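Long-range contacts in sugar phosphate isomerase/epimerase (Parabacteroides distasonis, PDB 3L23), which binds a magnesium ion in a xylose isomerase-like TIM barrel and is probably an isomerase or epimerase of sugar phosphates: residues Val211-Asp216 and Pro235-Val240; Lys239-Lys244 and Asn267-Tyr272. One frame throughout, in Å; residues are numbered along the deposited sequence.

Overall arrangement
The two contacts join three successive strands of the TIM barrel: 211-216, 238-243 and 272-274. Contact 1 comes first along the chain and pairs strand 211-216 with the start of 238-243. Contact 2 begins on that same strand, with Lys239 and Val240 in both, and pairs it with the run into 272-274. Their centres lie about 8 Å apart. Helices 217-222 and 227-233 connect the strands of contact 1, and helix 257-267 those of contact 2. The contacts also meet directly, Met215 O lying 2.9 Å from His242 N, a probable hydrogen bond. Each brings one ligand to the magnesium ion, Asp216 and His242; His165 and Glu275 are the other protein ligands.

Contact 1 (Val211-Asp216 and Pro235-Val240); sequences VYFEMD and PDRIKV. With MG (magnesium ion), chain B.
The Phe213 ring meets one face of the Arg237 guanidinium, with CE1 3.7 Å above its plane and offset toward the rim. The two planes are 74° apart, and Arg237 NH2 lies near the plane of the ring, at its edge. The edge of the guanidinium serves Val211 O. NH2 gives it a nearly straight bond of 3.0 Å, within the guanidinium plane but from above the carbonyl plane. Water 1 accepts from Arg237 NE and lies within hydrogen-bonding distance of Val211 O. Bends at chi2 (-55°) and chi3 bring the guanidinium alongside the Phe213 ring. NH1 also reaches Leu203 O, and NH2 reaches Thr206 OG1.

Next to this cluster the backbones pair in parallel. Phe213 N donates to Arg237 O (2.9 Å), and Lys239 N donates to Phe213 O (3.0 Å). The register then slips by one residue, a beta bulge, and the next bond is Met215 N to Val240 O (3.0 Å).

Met215, present as selenomethionine, packs CB on Ile238 CG2 at 3.8 Å, and both side chains touch Tyr230 of helix 227-233. Glu214 and Val240 lie on the face of the sheet away from Phe213 and Ile238. The glutamate chain is extended, with CG anti to the backbone N (chi1 176°). It runs past the valine and leaves OE2 3.4 Å from Val240 CG1. Its OE1 is hydrogen-bonded to His79.

At the end of the strand Asp216 binds the magnesium ion through OD2 at 2.0 Å. Its OD1 caps the following helix at Trp219 N. Strand 211-216, helices 217-222 and 227-233 and strand 238-243 form a beta-alpha-beta crossover, right-handed as in TIM barrels, and a metal ligand at a strand's C-terminal end is the usual layout of a xylose isomerase-like TIM barrel.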
# COMPACT_ATOMS: atom_id res chain seq x y z
N VAL A 211 8.75 7.09 9.54
CA VAL A 211 7.55 6.87 8.69
C VAL A 211 7.85 7.27 7.27
O VAL A 211 8.43 8.33 7.05
CB VAL A 211 6.38 7.71 9.21
CG1 VAL A 211 5.17 7.73 8.26
CG2 VAL A 211 6.00 7.28 10.67
N TYR A 212 7.46 6.42 6.32
CA TYR A 212 7.59 6.73 4.90
C TYR A 212 6.25 6.44 4.27
O TYR A 212 5.35 5.82 4.87
CB TYR A 212 8.70 5.90 4.21
CG TYR A 212 8.37 4.42 4.22
CD1 TYR A 212 8.69 3.63 5.32
CD2 TYR A 212 7.75 3.81 3.13
CE1 TYR A 212 8.35 2.27 5.34
CE2 TYR A 212 7.38 2.48 3.15
CZ TYR A 212 7.69 1.71 4.26
OH TYR A 212 7.30 0.38 4.27
N PHE A 213 6.12 6.87 3.03
CA PHE A 213 4.88 6.79 2.30
C PHE A 213 4.99 5.94 1.02
O PHE A 213 6.00 6.01 0.28
CB PHE A 213 4.37 8.22 1.98
CG PHE A 213 3.97 8.98 3.23
CD1 PHE A 213 4.88 9.61 4.00
CD2 PHE A 213 2.66 8.96 3.67
CE1 PHE A 213 4.52 10.23 5.19
CE2 PHE A 213 2.27 9.58 4.87
CZ PHE A 213 3.19 10.21 5.62
N GLU A 214 3.96 5.13 0.79
CA GLU A 214 3.79 4.41 -0.47
C GLU A 214 2.68 5.17 -1.15
O GLU A 214 1.52 4.97 -0.81
CB GLU A 214 3.38 2.95 -0.24
CG GLU A 214 3.10 2.15 -1.51
CD GLU A 214 2.69 0.76 -1.23
OE1 GLU A 214 1.68 0.56 -0.54
OE2 GLU A 214 3.39 -0.17 -1.67
N MSE A 215 3.02 6.00 -2.14
CA MSE A 215 2.01 6.86 -2.76
C MSE A 215 1.28 6.06 -3.85
O MSE A 215 1.91 5.51 -4.76
CB MSE A 215 2.63 8.11 -3.37
CG MSE A 215 1.65 8.89 -4.25
SE MSE A 215 2.16 10.72 -4.51
CE MSE A 215 1.40 11.44 -2.94
N ASP A 216 -0.04 6.00 -3.74
CA ASP A 216 -0.85 5.39 -4.79
C ASP A 216 -1.17 6.49 -5.77
O ASP A 216 -1.94 7.42 -5.47
CB ASP A 216 -2.09 4.74 -4.22
CG ASP A 216 -2.91 3.99 -5.25
OD1 ASP A 216 -3.26 4.61 -6.26
OD2 ASP A 216 -3.26 2.83 -4.98
N PRO A 235 10.58 14.31 -1.91
CA PRO A 235 11.38 13.19 -2.42
C PRO A 235 11.99 12.38 -1.29
O PRO A 235 12.34 11.23 -1.50
CB PRO A 235 12.49 13.89 -3.22
CG PRO A 235 12.58 15.23 -2.70
CD PRO A 235 11.20 15.61 -2.23
N ASP A 236 12.11 12.97 -0.11
CA ASP A 236 12.62 12.28 1.08
C ASP A 236 11.61 11.35 1.78
O ASP A 236 12.00 10.54 2.64
CB ASP A 236 13.15 13.30 2.11
CG ASP A 236 12.10 14.37 2.55
OD1 ASP A 236 11.26 14.88 1.72
OD2 ASP A 236 12.17 14.77 3.75
N ARG A 237 10.33 11.50 1.45
CA ARG A 237 9.26 10.80 2.18
C ARG A 237 8.56 9.71 1.38
O ARG A 237 8.05 8.76 1.94
CB ARG A 237 8.20 11.81 2.61
CG ARG A 237 8.75 13.02 3.37
CD ARG A 237 9.56 12.63 4.61
NE ARG A 237 8.90 11.72 5.54
CZ ARG A 237 7.97 12.04 6.42
NH1 ARG A 237 7.49 13.26 6.51
NH2 ARG A 237 7.48 11.12 7.23
N ILE A 238 8.47 9.89 0.06
CA ILE A 238 7.71 8.94 -0.78
C ILE A 238 8.69 7.93 -1.36
O ILE A 238 9.48 8.30 -2.23
CB ILE A 238 6.94 9.67 -1.88
CG1 ILE A 238 5.90 10.62 -1.25
CG2 ILE A 238 6.33 8.61 -2.82
CD1 ILE A 238 5.38 11.74 -2.18
N LYS A 239 8.68 6.71 -0.84
CA LYS A 239 9.71 5.72 -1.13
C LYS A 239 9.26 4.53 -1.96
O LYS A 239 10.11 3.78 -2.44
CB LYS A 239 10.24 5.18 0.19
CG LYS A 239 10.83 6.26 1.07
CD LYS A 239 12.29 6.42 0.88
CE LYS A 239 12.89 7.48 1.87
NZ LYS A 239 12.48 7.26 3.32
N VAL A 240 7.95 4.34 -2.11
CA VAL A 240 7.39 3.23 -2.88
C VAL A 240 6.17 3.77 -3.61
O VAL A 240 5.55 4.68 -3.11
CB VAL A 240 6.95 2.06 -1.94
CG1 VAL A 240 6.48 0.85 -2.74
CG2 VAL A 240 8.11 1.66 -0.97
MG MG B . -3.26 1.17 -3.89
O HOH W 1 10.45 9.29 5.32
O HOH W 2 -5.32 1.55 -3.50
O HOH W 3 -3.82 -0.67 -2.51

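Contact 2 (Lys239-Lys244 and Asn267-Tyr272); sequences KVLHIK and NGIKDY. With MG (magnesium ion), chain B; EDO (1,2-ethanediol), chain F.
Tyr272 overlaps Ile243: its CD1 lies 3.7 Å from Ile243 CG1, and the two side chains meet at a slant. The backbones pair in parallel here, at the close of a beta-alpha-beta unit of the TIM barrel, strand 238-243 to helix 257-267 to strand 272-274. With CG of Tyr272 set between its backbone N and carbonyl carbon (chi1 72°), the ring lies beside Ile243, and Met264 of the helix also touches the tyrosine side chain.

A 1,2-ethanediol molecule, probably from the crystallisation liquor, lies over one face of the ring. Its O1 accepts from Tyr272 N (3.0 Å) and donates to Tyr272 O (2.8 Å). Replacing Tyr272 by alanine is likely to open a gap beside Ile243 CG1 and leave the diol carbons without the ring they rest on.

Between the two segments one backbone hydrogen bond forms, Leu241 N to Asp271 O (3.2 Å), in the carbonyl plane; Leu241 also bonds to Phe273 of strand 272-274. Tyr272 CA adds a CA-H...O contact to Leu241 O at 3.3 Å. The Asp271 carboxylate turns to other partners: OD1 forms a salt bridge with Lys45, and OD2 is bonded to Tyr124 OH. Lys45 also binds the diol.

Ahead of the pairing, helix 257-267 ends in a Schellman motif at Gly268. Ile269 follows and is the first residue of the loop to meet strand 238-243. Its CG2 lies 3.5 Å from Lys239 O, while CD1 packs loosely against Leu241 CD2. Water 4 bridges the backbones by donating to Lys239 O and accepting from Lys270 N.

His242 takes no part in this pairing but serves the metal site. Its NE2 is hydrogen-bonded to Glu47, which probably helps fix the ring's rotation, and its ND1 binds the magnesium ion at 2.3 Å.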
# COMPACT_ATOMS: atom_id res chain seq x y z
N LYS A 239 8.68 6.71 -0.84
CA LYS A 239 9.71 5.72 -1.13
C LYS A 239 9.26 4.53 -1.96
O LYS A 239 10.11 3.78 -2.44
CB LYS A 239 10.24 5.18 0.19
CG LYS A 239 10.83 6.26 1.07
CD LYS A 239 12.29 6.42 0.88
CE LYS A 239 12.89 7.48 1.87
NZ LYS A 239 12.48 7.26 3.32
N VAL A 240 7.95 4.34 -2.11
CA VAL A 240 7.39 3.23 -2.88
C VAL A 240 6.17 3.77 -3.61
O VAL A 240 5.55 4.68 -3.11
CB VAL A 240 6.95 2.06 -1.94
CG1 VAL A 240 6.48 0.85 -2.74
CG2 VAL A 240 8.11 1.66 -0.97
N LEU A 241 5.83 3.24 -4.79
CA LEU A 241 4.58 3.64 -5.45
C LEU A 241 3.61 2.48 -5.70
O LEU A 241 4.01 1.34 -5.86
CB LEU A 241 4.83 4.28 -6.84
CG LEU A 241 5.71 5.53 -6.95
CD1 LEU A 241 5.78 6.00 -8.38
CD2 LEU A 241 5.12 6.61 -6.03
N HIS A 242 2.32 2.79 -5.70
CA HIS A 242 1.35 1.97 -6.40
C HIS A 242 1.09 2.60 -7.75
O HIS A 242 0.80 3.80 -7.84
CB HIS A 242 0.03 1.85 -5.65
CG HIS A 242 0.01 0.75 -4.65
ND1 HIS A 242 -1.16 0.33 -4.04
CD2 HIS A 242 1.01 -0.01 -4.13
CE1 HIS A 242 -0.87 -0.68 -3.23
NE2 HIS A 242 0.44 -0.90 -3.26
N ILE A 243 1.25 1.78 -8.80
CA ILE A 243 0.98 2.16 -10.18
C ILE A 243 -0.37 1.54 -10.53
O ILE A 243 -0.55 0.31 -10.52
CB ILE A 243 2.11 1.67 -11.14
CG1 ILE A 243 3.49 2.25 -10.79
CG2 ILE A 243 1.81 1.95 -12.63
CD1 ILE A 243 3.63 3.76 -10.79
N LYS A 244 -1.34 2.42 -10.79
CA LYS A 244 -2.74 2.06 -10.90
C LYS A 244 -3.43 3.04 -11.83
O LYS A 244 -3.02 4.21 -11.87
CB LYS A 244 -3.40 2.15 -9.52
CG LYS A 244 -4.77 1.64 -9.47
CD LYS A 244 -5.43 1.71 -8.10
CE LYS A 244 -6.83 1.15 -8.18
NZ LYS A 244 -7.73 1.82 -9.21
N ASN A 267 13.70 10.53 -8.74
CA ASN A 267 13.72 10.45 -7.29
C ASN A 267 14.50 9.28 -6.72
O ASN A 267 14.79 9.26 -5.53
CB ASN A 267 12.31 10.35 -6.74
CG ASN A 267 11.63 11.69 -6.60
OD1 ASN A 267 11.87 12.60 -7.37
ND2 ASN A 267 10.72 11.77 -5.63
N GLY A 268 14.84 8.31 -7.56
CA GLY A 268 15.52 7.11 -7.08
C GLY A 268 14.63 6.13 -6.34
O GLY A 268 15.12 5.32 -5.54
N ILE A 269 13.33 6.17 -6.61
CA ILE A 269 12.38 5.21 -6.03
C ILE A 269 12.67 3.83 -6.67
O ILE A 269 12.65 3.68 -7.87
CB ILE A 269 10.92 5.68 -6.22
CG1 ILE A 269 10.65 6.91 -5.36
CG2 ILE A 269 9.97 4.55 -5.85
CD1 ILE A 269 9.32 7.58 -5.63
N LYS A 270 12.93 2.84 -5.83
CA LYS A 270 13.37 1.51 -6.23
C LYS A 270 12.28 0.43 -6.20
O LYS A 270 12.56 -0.72 -6.50
CB LYS A 270 14.45 1.03 -5.27
N ASP A 271 11.07 0.75 -5.76
CA ASP A 271 10.05 -0.27 -5.71
C ASP A 271 8.70 0.30 -6.09
O ASP A 271 8.32 1.36 -5.62
CB ASP A 271 9.99 -0.86 -4.29
CG ASP A 271 11.24 -1.68 -3.97
OD1 ASP A 271 11.44 -2.71 -4.66
OD2 ASP A 271 11.98 -1.28 -3.05
N TYR A 272 7.98 -0.43 -6.94
CA TYR A 272 6.61 -0.14 -7.23
C TYR A 272 5.83 -1.43 -7.38
O TYR A 272 6.39 -2.50 -7.67
CB TYR A 272 6.43 0.75 -8.47
CG TYR A 272 6.72 0.07 -9.78
CD1 TYR A 272 5.76 -0.67 -10.46
CD2 TYR A 272 7.95 0.17 -10.38
CE1 TYR A 272 6.01 -1.28 -11.67
CE2 TYR A 272 8.21 -0.45 -11.59
CZ TYR A 272 7.22 -1.16 -12.23
OH TYR A 272 7.47 -1.80 -13.45
MG MG B . -3.26 1.17 -3.89
C1 EDO F . 9.13 -3.16 -9.15
O1 EDO F . 9.15 -3.04 -7.71
C2 EDO F . 10.31 -2.40 -9.75
O2 EDO F . 11.49 -3.04 -9.30
O HOH W 4 12.80 3.56 -2.76
O HOH W 2 -5.32 1.55 -3.50
O HOH W 3 -3.82 -0.67 -2.51